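Local structure of inorganic pyrophosphatase (Shewanella sp. AS-11, 6LL8) at residues A[7-12]-A[202-207]; A[194-199]-A[241-246]; A[232-237]-A[283-288]; A[252-255]-A[260-263]. The protein probably catalyses the hydrolysis of inorganic diphosphate to two phosphates, using divalent metal ions such as manganese as cofactor. One frame throughout, in Å; residues are numbered along the deposited sequence.

In the fold
Interaction 1 is the buried contact between the DHH and DHHA2 domains, and the only one of the four that holds metal and ligand. The other three lie within the DHHA2 range. Interaction 4 is also buried, but its chemistry is the backbone pairing of strands 248-255 and 260-267. Interactions 2 and 3 are surface salt bridges. Both use helix 230-243, and Arg196 of interaction 2 also reaches Asp236 of interaction 3. Interaction 4 touches interaction 3 because strand 285-289 lies beside 260-267 in the same mixed sheet. Interaction 1 reaches that sheet at its other outermost strand, 203-208, and touches interaction 2 through Asp205 and Arg246.

Interaction 1: A[7-12]-A[202-207]; sequences VGHKIP and DFKDFN. With MG (magnesium ion), chain C; 2PN (imidodiphosphoric acid), chain I.
His9 and Lys204 meet in the active site between the DHH and DHHA2 domains. This is the tight part of the contact. Lys204 CE lies over one face of the His9 ring, 3.8 Å from its centroid, in a CH-pi contact. The lysine chain is extended beyond CG and crosses the histidine at about a right angle. Its NZ donates to O1 and O4 of imidodiphosphate. His9 NE2 binds a magnesium ion at 2.2 Å. The same ion takes O1 of the ligand, and Asp13 and Asp73 bind it too. Arg294, Lys295 and His96 add further bonds to the ligand.

The looser side is bridged by water. Ile11 CD1 reaches the edge of the Phe203 ring and comes within 4.0 Å of Phe203 CB. Beside it, one water donates to both Lys10 O and Phe203 O. Another lies near Ile11 O and Asp202 OD1, an oxygen that also has a salt bridge to Arg294. Phe203 N is buried here with no partner. The histidine ring is also held at the nitrogen that does not bind the metal: His9 ND1 donates to Lys10 O at 2.9 Å, nearly in the ring plane but 42° above the carbonyl plane.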
loop_
_atom_site.group_PDB
_atom_site.type_symbol
_atom_site.label_atom_id
_atom_site.label_comp_id
_atom_site.label_asym_id
_atom_site.label_seq_id
_atom_site.Cartn_x
_atom_site.Cartn_y
_atom_site.Cartn_z
ATOM N N VAL A 7 -10.663 3.038 7.393
ATOM C CA VAL A 7 -9.447 3.819 7.090
ATOM C C VAL A 7 -8.260 2.881 6.885
ATOM O O VAL A 7 -8.015 1.945 7.655
ATOM C CB VAL A 7 -9.206 4.886 8.145
ATOM C CG1 VAL A 7 -8.980 4.299 9.491
ATOM C CG2 VAL A 7 -8.057 5.792 7.773
ATOM N N GLY A 8 -7.519 3.198 5.842
ATOM C CA GLY A 8 -6.304 2.472 5.483
ATOM C C GLY A 8 -5.059 3.068 6.081
ATOM O O GLY A 8 -5.096 3.830 7.037
ATOM N N HIS A 9 -3.921 2.652 5.548
ATOM C CA HIS A 9 -2.649 3.015 6.182
ATOM C C HIS A 9 -2.331 4.493 6.044
ATOM O O HIS A 9 -2.727 5.154 5.078
ATOM C CB HIS A 9 -1.487 2.121 5.716
ATOM C CG HIS A 9 -1.268 1.948 4.247
ATOM N ND1 HIS A 9 -0.703 2.916 3.431
ATOM C CD2 HIS A 9 -1.485 0.873 3.450
ATOM C CE1 HIS A 9 -0.631 2.397 2.181
ATOM N NE2 HIS A 9 -1.101 1.154 2.161
ATOM N N LYS A 10 -1.491 4.969 6.963
ATOM C CA LYS A 10 -0.767 6.221 6.776
ATOM C C LYS A 10 -0.119 6.215 5.398
ATOM O O LYS A 10 0.320 5.178 4.926
ATOM C CB LYS A 10 0.281 6.387 7.868
ATOM C CG LYS A 10 -0.220 6.820 9.231
ATOM C CD LYS A 10 0.893 7.105 10.208
ATOM C CE LYS A 10 0.404 7.780 11.464
ATOM N NZ LYS A 10 1.590 8.090 12.307
ATOM N N ILE A 11 -0.043 7.392 4.804
ATOM C CA ILE A 11 0.493 7.529 3.427
ATOM C C ILE A 11 -0.310 6.588 2.539
ATOM O O ILE A 11 0.152 5.574 2.004
ATOM C CB ILE A 11 2.013 7.356 3.334
ATOM C CG1 ILE A 11 2.669 8.322 4.343
ATOM C CG2 ILE A 11 2.464 7.623 1.898
ATOM C CD1 ILE A 11 4.140 8.325 4.335
ATOM N N PRO A 12 -1.617 6.851 2.420
ATOM C CA PRO A 12 -2.497 5.878 1.766
ATOM C C PRO A 12 -2.168 5.759 0.284
ATOM O O PRO A 12 -1.888 6.735 -0.396
ATOM C CB PRO A 12 -3.877 6.470 1.963
ATOM C CG PRO A 12 -3.658 7.937 2.178
ATOM C CD PRO A 12 -2.350 8.009 2.958
ATOM N N ASP A 202 5.194 6.682 -1.245
ATOM C CA ASP A 202 4.702 5.316 -0.995
ATOM C C ASP A 202 5.601 4.705 0.055
ATOM O O ASP A 202 6.337 3.744 -0.233
ATOM C CB ASP A 202 4.667 4.530 -2.286
ATOM C CG ASP A 202 4.148 3.123 -2.214
ATOM O OD1 ASP A 202 3.602 2.762 -1.155
ATOM O OD2 ASP A 202 4.242 2.449 -3.288
ATOM N N PHE A 203 5.564 5.300 1.222
ATOM C CA PHE A 203 6.514 5.060 2.312
ATOM C C PHE A 203 5.808 4.469 3.505
ATOM O O PHE A 203 4.724 4.954 3.853
ATOM C CB PHE A 203 7.167 6.397 2.671
ATOM C CG PHE A 203 8.174 6.307 3.787
ATOM C CD1 PHE A 203 7.758 6.446 5.099
ATOM C CD2 PHE A 203 9.507 6.069 3.505
ATOM C CE1 PHE A 203 8.676 6.367 6.128
ATOM C CE2 PHE A 203 10.418 5.960 4.555
ATOM C CZ PHE A 203 9.986 6.107 5.849
ATOM N N LYS A 204 6.426 3.470 4.119
ATOM C CA LYS A 204 5.902 2.836 5.326
ATOM C C LYS A 204 7.018 2.643 6.333
ATOM O O LYS A 204 8.121 2.234 5.968
ATOM C CB LYS A 204 5.298 1.472 5.015
ATOM C CG LYS A 204 4.071 1.550 4.110
ATOM C CD LYS A 204 3.565 0.164 3.753
ATOM C CE LYS A 204 2.333 0.224 2.858
ATOM N NZ LYS A 204 1.876 -1.134 2.523
ATOM N N ASP A 205 6.704 2.886 7.587
ATOM C CA ASP A 205 7.559 2.517 8.721
ATOM C C ASP A 205 7.143 1.147 9.237
ATOM O O ASP A 205 5.943 0.811 9.300
ATOM C CB ASP A 205 7.503 3.543 9.840
ATOM C CG ASP A 205 8.417 4.730 9.654
ATOM O OD1 ASP A 205 9.550 4.524 9.174
ATOM O OD2 ASP A 205 8.018 5.854 9.992
ATOM N N PHE A 206 8.138 0.403 9.661
ATOM C CA PHE A 206 8.013 -0.936 10.255
ATOM C C PHE A 206 8.779 -0.957 11.557
ATOM O O PHE A 206 9.940 -0.532 11.600
ATOM C CB PHE A 206 8.603 -1.994 9.327
ATOM C CG PHE A 206 7.872 -2.088 8.013
ATOM C CD1 PHE A 206 8.218 -1.266 6.953
ATOM C CD2 PHE A 206 6.796 -2.942 7.861
ATOM C CE1 PHE A 206 7.524 -1.299 5.765
ATOM C CE2 PHE A 206 6.116 -2.996 6.657
ATOM C CZ PHE A 206 6.463 -2.162 5.614
ATOM N N ASN A 207 8.170 -1.533 12.575
ATOM C CA ASN A 207 8.879 -1.909 13.817
ATOM C C ASN A 207 9.354 -3.348 13.660
ATOM O O ASN A 207 8.510 -4.278 13.649
ATOM C CB ASN A 207 7.937 -1.761 14.998
ATOM C CG ASN A 207 8.594 -2.112 16.296
ATOM O OD1 ASN A 207 9.714 -2.571 16.322
ATOM N ND2 ASN A 207 7.867 -1.916 17.363
HETATM MG MG MG C . -1.628 -0.184 0.474
HETATM P P1 2PN I . 0.298 -2.496 -0.306
HETATM O O1 2PN I . -0.129 -1.440 0.710
HETATM O O2 2PN I . 0.651 -1.898 -1.642
HETATM O O3 2PN I . -0.744 -3.593 -0.419
HETATM N N1 2PN I . 1.655 -3.205 0.298
HETATM P P2 2PN I . 3.253 -3.200 -0.112
HETATM O O4 2PN I . 3.975 -2.844 1.185
HETATM O O5 2PN I . 3.471 -2.136 -1.166
HETATM O O6 2PN I . 3.606 -4.586 -0.594
HETATM O O HOH W 1 2.843 4.529 5.912
HETATM O O HOH W 2 1.404 4.046 -0.137
HETATM O O HOH W 3 2.332 4.068 2.449
#

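Interaction 2: A[194-199]-A[241-246]; sequences PARDLV and KVEGNR
A surface salt bridge between two helices of the DHHA2 domain joins Arg196 of helix 195-199 to Glu243, in the last turn of helix 230-243. The two side chains come from opposite directions and meet over a small area. The grip is end-on and uses two nitrogens. Arg196 NH1 donates to Glu243 OE1 at 2.8 Å, and NH2 donates to OE2 at 3.1 Å. Each carboxylate oxygen thus takes one nitrogen.

The two flat groups are not coplanar. Their planes are turned 49° apart, although the carboxylate carbon lies at the guanidinium edge. The arginine chain starts with CG opposite the backbone N (chi1 174°) and then bends at chi2 and chi3. The glutamate chain runs out extended beyond CG. Arg196 has a second acidic partner, because its NE forms a salt bridge with Asp236 of the same long helix. The guanidinium therefore lies between two carboxylates, which would probably stabilise its positive charge.

Just past Glu243 the helix ends in a Schellman motif. Asn245, with positive phi, is its C-prime residue. Arg246 N bonds to Lys241 O, and Asn245 N bonds to Val242 O. The two bonds of the salt bridge differ at the carboxylate. Glu243 OE1 receives Arg196 NH1 on its syn lone pair, while Glu243 OE2 is met by Arg196 NH2 from well above the carboxylate plane.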
loop_
_atom_site.group_PDB
_atom_site.type_symbol
_atom_site.label_atom_id
_atom_site.label_comp_id
_atom_site.label_asym_id
_atom_site.label_seq_id
_atom_site.Cartn_x
_atom_site.Cartn_y
_atom_site.Cartn_z
ATOM N N PRO A 194 10.020 17.276 -5.884
ATOM C CA PRO A 194 11.106 17.290 -4.909
ATOM C C PRO A 194 11.458 15.883 -4.413
ATOM O O PRO A 194 10.562 15.037 -4.230
ATOM C CB PRO A 194 10.541 18.184 -3.793
ATOM C CG PRO A 194 9.542 19.090 -4.450
ATOM C CD PRO A 194 8.934 18.207 -5.520
ATOM N N ALA A 195 12.713 15.651 -4.103
ATOM C CA ALA A 195 13.188 14.351 -3.609
ATOM C C ALA A 195 12.331 13.894 -2.433
ATOM O O ALA A 195 11.938 12.719 -2.412
ATOM C CB ALA A 195 14.653 14.423 -3.272
ATOM N N ARG A 196 12.072 14.736 -1.446
ATOM C CA ARG A 196 11.359 14.269 -0.239
ATOM C C ARG A 196 9.956 13.805 -0.620
ATOM O O ARG A 196 9.454 12.833 -0.035
ATOM C CB ARG A 196 11.348 15.335 0.854
ATOM C CG ARG A 196 10.504 14.982 2.075
ATOM C CD ARG A 196 10.955 13.723 2.809
ATOM N NE ARG A 196 12.344 13.720 3.239
ATOM C CZ ARG A 196 12.769 14.116 4.426
ATOM N NH1 ARG A 196 11.932 14.546 5.330
ATOM N NH2 ARG A 196 14.050 14.053 4.724
ATOM N N ASP A 197 9.308 14.490 -1.552
ATOM C CA ASP A 197 7.944 14.105 -1.956
ATOM C C ASP A 197 7.983 12.735 -2.627
ATOM O O ASP A 197 7.042 11.954 -2.431
ATOM C CB ASP A 197 7.313 15.167 -2.851
ATOM C CG ASP A 197 6.985 16.494 -2.177
ATOM O OD1 ASP A 197 6.908 16.524 -0.942
ATOM O OD2 ASP A 197 6.717 17.436 -2.910
ATOM N N LEU A 198 9.047 12.412 -3.368
ATOM C CA LEU A 198 9.160 11.070 -3.963
ATOM C C LEU A 198 9.465 10.034 -2.884
ATOM O O LEU A 198 8.843 8.952 -2.871
ATOM C CB LEU A 198 10.238 11.075 -5.034
ATOM C CG LEU A 198 9.941 11.896 -6.284
ATOM C CD1 LEU A 198 11.148 11.905 -7.189
ATOM C CD2 LEU A 198 8.711 11.386 -7.023
ATOM N N VAL A 199 10.395 10.314 -1.983
ATOM C CA VAL A 199 10.731 9.354 -0.912
ATOM C C VAL A 199 9.442 9.016 -0.134
ATOM O O VAL A 199 9.252 7.859 0.219
ATOM C CB VAL A 199 11.841 9.912 -0.005
ATOM C CG1 VAL A 199 12.035 9.088 1.232
ATOM C CG2 VAL A 199 13.136 10.073 -0.772
ATOM N N LYS A 241 16.360 9.287 7.785
ATOM C CA LYS A 241 16.825 8.327 8.795
ATOM C C LYS A 241 17.020 9.072 10.117
ATOM O O LYS A 241 16.580 8.624 11.179
ATOM C CB LYS A 241 18.101 7.639 8.329
ATOM C CG LYS A 241 18.690 6.670 9.341
ATOM C CD LYS A 241 19.964 6.082 8.845
ATOM C CE LYS A 241 20.601 5.148 9.847
ATOM N NZ LYS A 241 21.131 5.869 11.037
ATOM N N VAL A 242 17.746 10.179 10.075
ATOM C CA VAL A 242 18.074 10.963 11.287
ATOM C C VAL A 242 16.809 11.586 11.848
ATOM O O VAL A 242 16.564 11.535 13.057
ATOM C CB VAL A 242 19.124 12.041 10.967
ATOM C CG1 VAL A 242 19.248 13.035 12.109
ATOM C CG2 VAL A 242 20.431 11.395 10.589
ATOM N N GLU A 243 15.989 12.167 10.980
ATOM C CA GLU A 243 14.794 12.907 11.442
ATOM C C GLU A 243 13.883 12.009 12.265
ATOM O O GLU A 243 13.288 12.508 13.237
ATOM C CB GLU A 243 14.003 13.457 10.272
ATOM C CG GLU A 243 14.712 14.584 9.556
ATOM C CD GLU A 243 14.134 14.931 8.199
ATOM O OE1 GLU A 243 12.954 14.592 7.975
ATOM O OE2 GLU A 243 14.876 15.525 7.352
ATOM N N GLY A 244 13.780 10.730 11.906
ATOM C CA GLY A 244 12.879 9.815 12.621
ATOM C C GLY A 244 13.616 8.868 13.530
ATOM O O GLY A 244 12.991 7.952 14.063
ATOM N N ASN A 245 14.909 9.083 13.758
ATOM C CA ASN A 245 15.752 8.192 14.590
ATOM C C ASN A 245 15.514 6.748 14.145
ATOM O O ASN A 245 15.294 5.837 14.955
ATOM C CB ASN A 245 15.462 8.374 16.080
ATOM C CG ASN A 245 16.530 7.770 16.963
ATOM O OD1 ASN A 245 17.686 7.658 16.574
ATOM N ND2 ASN A 245 16.147 7.380 18.170
ATOM N N ARG A 246 15.613 6.530 12.853
ATOM C CA ARG A 246 15.383 5.190 12.286
ATOM C C ARG A 246 16.673 4.386 12.250
ATOM O O ARG A 246 17.786 4.945 12.056
ATOM C CB ARG A 246 14.816 5.322 10.876
ATOM C CG ARG A 246 13.431 5.949 10.820
ATOM C CD ARG A 246 12.904 6.073 9.395
ATOM N NE ARG A 246 11.516 6.488 9.374
ATOM C CZ ARG A 246 11.095 7.741 9.468
ATOM N NH1 ARG A 246 11.934 8.759 9.503
ATOM N NH2 ARG A 246 9.811 7.985 9.582
#

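Interaction 3: A[232-237]-A[283-288]; sequences DLEADI and DGRVWL
Glu234 and Arg285 both place CG opposite their own carbonyl carbon, with chi1 -67° and -53°. The glutamate chain then runs extended to its carboxylate, and the arginine chain is extended from CG to NE. The two cross at about a right angle, and the acid meets the side of the guanidinium. The grip is side-on. Arg285 NE donates to Glu234 OE2 at 2.8 Å in an almost straight bond, and NH2 donates to OE1, also at 2.8 Å. Both oxygens lie close to the guanidinium plane. The carboxylate is turned, however, so that each nitrogen meets its oxygen from well above the carboxylate plane.

This salt bridge lies at the surface of the DHHA2 domain. It ties helix 230-243 to strand 285-289, an outermost strand of the mixed five-stranded sheet. Strand 260-267 is the neighbour of that strand, and Arg285 also touches Glu262 and Leu264 there. On the inner side of the helix, Ile237 packs on Leu264 and Val266 of the same strand.

Water extends the contact into the turn before the strand. Glu234 OE2 accepts two more hydrogen bonds, both from water. One of these waters also donates to Gly284 O, at 2.8 Å from the glycine oxygen. The second also donates to Asp283 O and lies 2.6 Å from that oxygen.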
loop_
_atom_site.group_PDB
_atom_site.type_symbol
_atom_site.label_atom_id
_atom_site.label_comp_id
_atom_site.label_asym_id
_atom_site.label_seq_id
_atom_site.Cartn_x
_atom_site.Cartn_y
_atom_site.Cartn_z
ATOM N N ASP A 232 20.209 12.881 -5.157
ATOM C CA ASP A 232 19.292 13.685 -4.298
ATOM C C ASP A 232 18.423 12.749 -3.453
ATOM O O ASP A 232 18.200 13.030 -2.283
ATOM C CB ASP A 232 18.444 14.650 -5.136
ATOM C CG ASP A 232 19.221 15.795 -5.802
ATOM O OD1 ASP A 232 20.338 16.012 -5.379
ATOM O OD2 ASP A 232 18.655 16.405 -6.710
ATOM N N LEU A 233 17.968 11.634 -4.013
ATOM C CA LEU A 233 17.194 10.658 -3.221
ATOM C C LEU A 233 18.069 10.056 -2.132
ATOM O O LEU A 233 17.602 9.888 -0.995
ATOM C CB LEU A 233 16.621 9.572 -4.118
ATOM C CG LEU A 233 15.605 10.006 -5.168
ATOM C CD1 LEU A 233 15.300 8.868 -6.109
ATOM C CD2 LEU A 233 14.338 10.520 -4.531
ATOM N N GLU A 234 19.312 9.721 -2.466
ATOM C CA GLU A 234 20.240 9.127 -1.489
ATOM C C GLU A 234 20.498 10.108 -0.343
ATOM O O GLU A 234 20.525 9.706 0.834
ATOM C CB GLU A 234 21.531 8.704 -2.179
ATOM C CG GLU A 234 21.309 7.551 -3.142
ATOM C CD GLU A 234 22.574 7.153 -3.862
ATOM O OE1 GLU A 234 23.153 8.026 -4.576
ATOM O OE2 GLU A 234 22.963 5.980 -3.722
ATOM N N ALA A 235 20.704 11.379 -0.662
ATOM C CA ALA A 235 20.939 12.397 0.380
ATOM C C ALA A 235 19.679 12.511 1.224
ATOM O O ALA A 235 19.760 12.665 2.453
ATOM C CB ALA A 235 21.302 13.727 -0.232
ATOM N N ASP A 236 18.517 12.451 0.583
ATOM C CA ASP A 236 17.267 12.654 1.328
ATOM C C ASP A 236 16.951 11.501 2.279
ATOM O O ASP A 236 16.480 11.752 3.399
ATOM C CB ASP A 236 16.106 12.925 0.393
ATOM C CG ASP A 236 14.940 13.495 1.171
ATOM O OD1 ASP A 236 15.073 14.635 1.742
ATOM O OD2 ASP A 236 13.950 12.765 1.299
ATOM N N ILE A 237 17.226 10.257 1.882
ATOM C CA ILE A 237 16.934 9.126 2.796
ATOM C C ILE A 237 17.857 9.188 4.016
ATOM O O ILE A 237 17.437 8.777 5.093
ATOM C CB ILE A 237 16.918 7.763 2.121
ATOM C CG1 ILE A 237 18.268 7.361 1.532
ATOM C CG2 ILE A 237 15.797 7.700 1.104
ATOM C CD1 ILE A 237 18.281 5.934 1.015
ATOM N N ASP A 283 28.226 0.817 -2.147
ATOM C CA ASP A 283 28.004 2.262 -1.920
ATOM C C ASP A 283 26.500 2.543 -1.853
ATOM O O ASP A 283 26.010 3.472 -2.499
ATOM C CB ASP A 283 28.710 3.086 -2.975
ATOM C CG ASP A 283 30.215 2.985 -2.887
ATOM O OD1 ASP A 283 30.738 2.429 -1.883
ATOM O OD2 ASP A 283 30.830 3.459 -3.812
ATOM N N GLY A 284 25.819 1.752 -1.053
ATOM C CA GLY A 284 24.429 2.027 -0.685
ATOM C C GLY A 284 23.398 1.673 -1.737
ATOM O O GLY A 284 22.241 2.049 -1.543
ATOM N N ARG A 285 23.755 0.907 -2.744
ATOM C CA ARG A 285 22.784 0.492 -3.770
ATOM C C ARG A 285 22.905 -0.996 -3.996
ATOM O O ARG A 285 24.035 -1.562 -3.978
ATOM C CB ARG A 285 23.039 1.217 -5.090
ATOM C CG ARG A 285 23.107 2.726 -4.951
ATOM C CD ARG A 285 23.169 3.335 -6.322
ATOM N NE ARG A 285 23.337 4.768 -6.245
ATOM C CZ ARG A 285 23.675 5.549 -7.257
ATOM N NH1 ARG A 285 23.877 5.038 -8.458
ATOM N NH2 ARG A 285 23.831 6.847 -7.063
ATOM N N VAL A 286 21.783 -1.627 -4.301
ATOM C CA VAL A 286 21.804 -3.051 -4.703
ATOM C C VAL A 286 20.687 -3.279 -5.716
ATOM O O VAL A 286 19.550 -2.816 -5.506
ATOM C CB VAL A 286 21.723 -4.010 -3.495
ATOM C CG1 VAL A 286 20.453 -3.852 -2.679
ATOM C CG2 VAL A 286 21.896 -5.462 -3.931
ATOM N N TRP A 287 20.956 -4.027 -6.757
ATOM C CA TRP A 287 19.943 -4.445 -7.746
ATOM C C TRP A 287 19.365 -5.770 -7.311
ATOM O O TRP A 287 20.105 -6.744 -7.046
ATOM C CB TRP A 287 20.542 -4.571 -9.148
ATOM C CG TRP A 287 19.542 -5.072 -10.131
ATOM C CD1 TRP A 287 19.511 -6.320 -10.682
ATOM C CD2 TRP A 287 18.342 -4.417 -10.581
ATOM N NE1 TRP A 287 18.415 -6.460 -11.479
ATOM C CE2 TRP A 287 17.691 -5.299 -11.474
ATOM C CE3 TRP A 287 17.811 -3.138 -10.403
ATOM C CZ2 TRP A 287 16.498 -4.978 -12.111
ATOM C CZ3 TRP A 287 16.630 -2.816 -11.050
ATOM C CH2 TRP A 287 15.978 -3.723 -11.891
ATOM N N LEU A 288 18.045 -5.787 -7.188
ATOM C CA LEU A 288 17.263 -6.948 -6.729
ATOM C C LEU A 288 16.408 -7.419 -7.895
ATOM O O LEU A 288 15.260 -7.005 -8.072
ATOM C CB LEU A 288 16.422 -6.595 -5.507
ATOM C CG LEU A 288 17.221 -6.055 -4.313
ATOM C CD1 LEU A 288 16.261 -5.610 -3.224
ATOM C CD2 LEU A 288 18.209 -7.078 -3.786
HETATM O O HOH W 4 22.007 4.832 -1.508
HETATM O O HOH W 5 25.792 5.707 -3.899
#

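Interaction 4: A[252-255]-A[260-263]; sequences LLTD and GSEM
Leu252, Thr254, Ser261 and Met263 lie on one face of this two-stranded ribbon, and Leu253, Asp255 and Glu262 lie on the other. At its two edges run strand 211-220, beside 248-255, and strand 285-289, beside 260-267.

On the first face, Leu252 CD2 touches Met263 CE at 3.8 Å. These side chains lie side by side and point the same way. Further along, Thr254 OG1 donates to Ser261 OG at 2.7 Å. Both hydroxyls stand beside their own backbone N (chi1 -60° and -62°), which brings them together across the pair. Each also has an outside partner: Gln217 donates to the threonine, and the serine reaches Val291 O. The buried polar atoms are thus well supplied.

On the opposite face, Leu253 CD1 lies 4.0 Å from Glu262 OE1, an oxygen that forms a salt bridge with Lys230. The carboxylate of Asp255 turns to Lys258, Met257 and Leu223.

The backbones bond at two pairs. Leu253 N donates to Glu262 O at 2.8 Å, and the return bond from Glu262 N is bent to 150°. Asp255 N donates to Gly260 O, and the longer bond from Gly260 N to Asp255 O is 3.3 Å. Thr254 with Ser261 is the non-hydrogen-bonded pair between them, and Leu252 with Met263 is the next one, beyond Leu253 and Glu262. This is the register of an antiparallel beta hairpin, here inside the mixed sheet of the DHHA2 domain.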
loop_
_atom_site.group_PDB
_atom_site.type_symbol
_atom_site.label_atom_id
_atom_site.label_comp_id
_atom_site.label_asym_id
_atom_site.label_seq_id
_atom_site.Cartn_x
_atom_site.Cartn_y
_atom_site.Cartn_z
ATOM N N LEU A 252 13.008 1.612 -2.655
ATOM C CA LEU A 252 12.909 0.735 -3.827
ATOM C C LEU A 252 12.556 1.536 -5.053
ATOM O O LEU A 252 11.508 2.196 -5.090
ATOM C CB LEU A 252 11.805 -0.298 -3.587
ATOM C CG LEU A 252 12.047 -1.298 -2.463
ATOM C CD1 LEU A 252 10.714 -1.810 -1.941
ATOM C CD2 LEU A 252 12.910 -2.452 -2.952
ATOM N N LEU A 253 13.427 1.500 -6.042
ATOM C CA LEU A 253 13.146 2.085 -7.373
ATOM C C LEU A 253 12.781 0.877 -8.243
ATOM O O LEU A 253 13.643 0.056 -8.587
ATOM C CB LEU A 253 14.374 2.824 -7.905
ATOM C CG LEU A 253 14.973 3.868 -6.974
ATOM C CD1 LEU A 253 16.175 4.522 -7.648
ATOM C CD2 LEU A 253 13.947 4.921 -6.575
ATOM N N THR A 254 11.497 0.707 -8.505
ATOM C CA THR A 254 10.945 -0.537 -9.050
ATOM C C THR A 254 10.542 -0.315 -10.496
ATOM O O THR A 254 9.698 0.514 -10.783
ATOM C CB THR A 254 9.774 -1.009 -8.214
ATOM O OG1 THR A 254 10.229 -1.238 -6.879
ATOM C CG2 THR A 254 9.141 -2.248 -8.793
ATOM N N ASP A 255 11.149 -1.087 -11.400
ATOM C CA ASP A 255 10.841 -1.043 -12.834
ATOM C C ASP A 255 9.857 -2.163 -13.115
ATOM O O ASP A 255 10.210 -3.346 -12.989
ATOM C CB ASP A 255 12.151 -1.190 -13.602
ATOM C CG ASP A 255 12.003 -1.050 -15.095
ATOM O OD1 ASP A 255 11.067 -1.657 -15.627
ATOM O OD2 ASP A 255 12.814 -0.256 -15.700
ATOM N N GLY A 260 12.043 -5.717 -11.619
ATOM C CA GLY A 260 13.062 -5.738 -10.565
ATOM C C GLY A 260 13.196 -4.373 -9.940
ATOM O O GLY A 260 12.569 -3.396 -10.421
ATOM N N SER A 261 13.976 -4.295 -8.872
ATOM C CA SER A 261 14.116 -3.038 -8.116
ATOM C C SER A 261 15.572 -2.750 -7.830
ATOM O O SER A 261 16.305 -3.667 -7.434
ATOM C CB SER A 261 13.371 -3.116 -6.787
ATOM O OG SER A 261 11.974 -3.304 -6.955
ATOM N N GLU A 262 15.933 -1.474 -7.893
ATOM C CA GLU A 262 17.183 -1.022 -7.273
ATOM C C GLU A 262 16.829 -0.524 -5.881
ATOM O O GLU A 262 15.967 0.364 -5.780
ATOM C CB GLU A 262 17.827 0.068 -8.118
ATOM C CG GLU A 262 19.157 0.484 -7.527
ATOM C CD GLU A 262 19.968 1.450 -8.333
ATOM O OE1 GLU A 262 19.401 2.440 -8.736
ATOM O OE2 GLU A 262 21.163 1.208 -8.482
ATOM N N MET A 263 17.491 -1.020 -4.870
ATOM C CA MET A 263 17.259 -0.552 -3.510
ATOM C C MET A 263 18.374 0.376 -3.094
ATOM O O MET A 263 19.542 0.015 -3.170
ATOM C CB MET A 263 17.176 -1.721 -2.536
ATOM C CG MET A 263 16.824 -1.308 -1.120
ATOM S SD MET A 263 16.896 -2.657 0.075
ATOM C CE MET A 263 15.273 -3.372 -0.181
#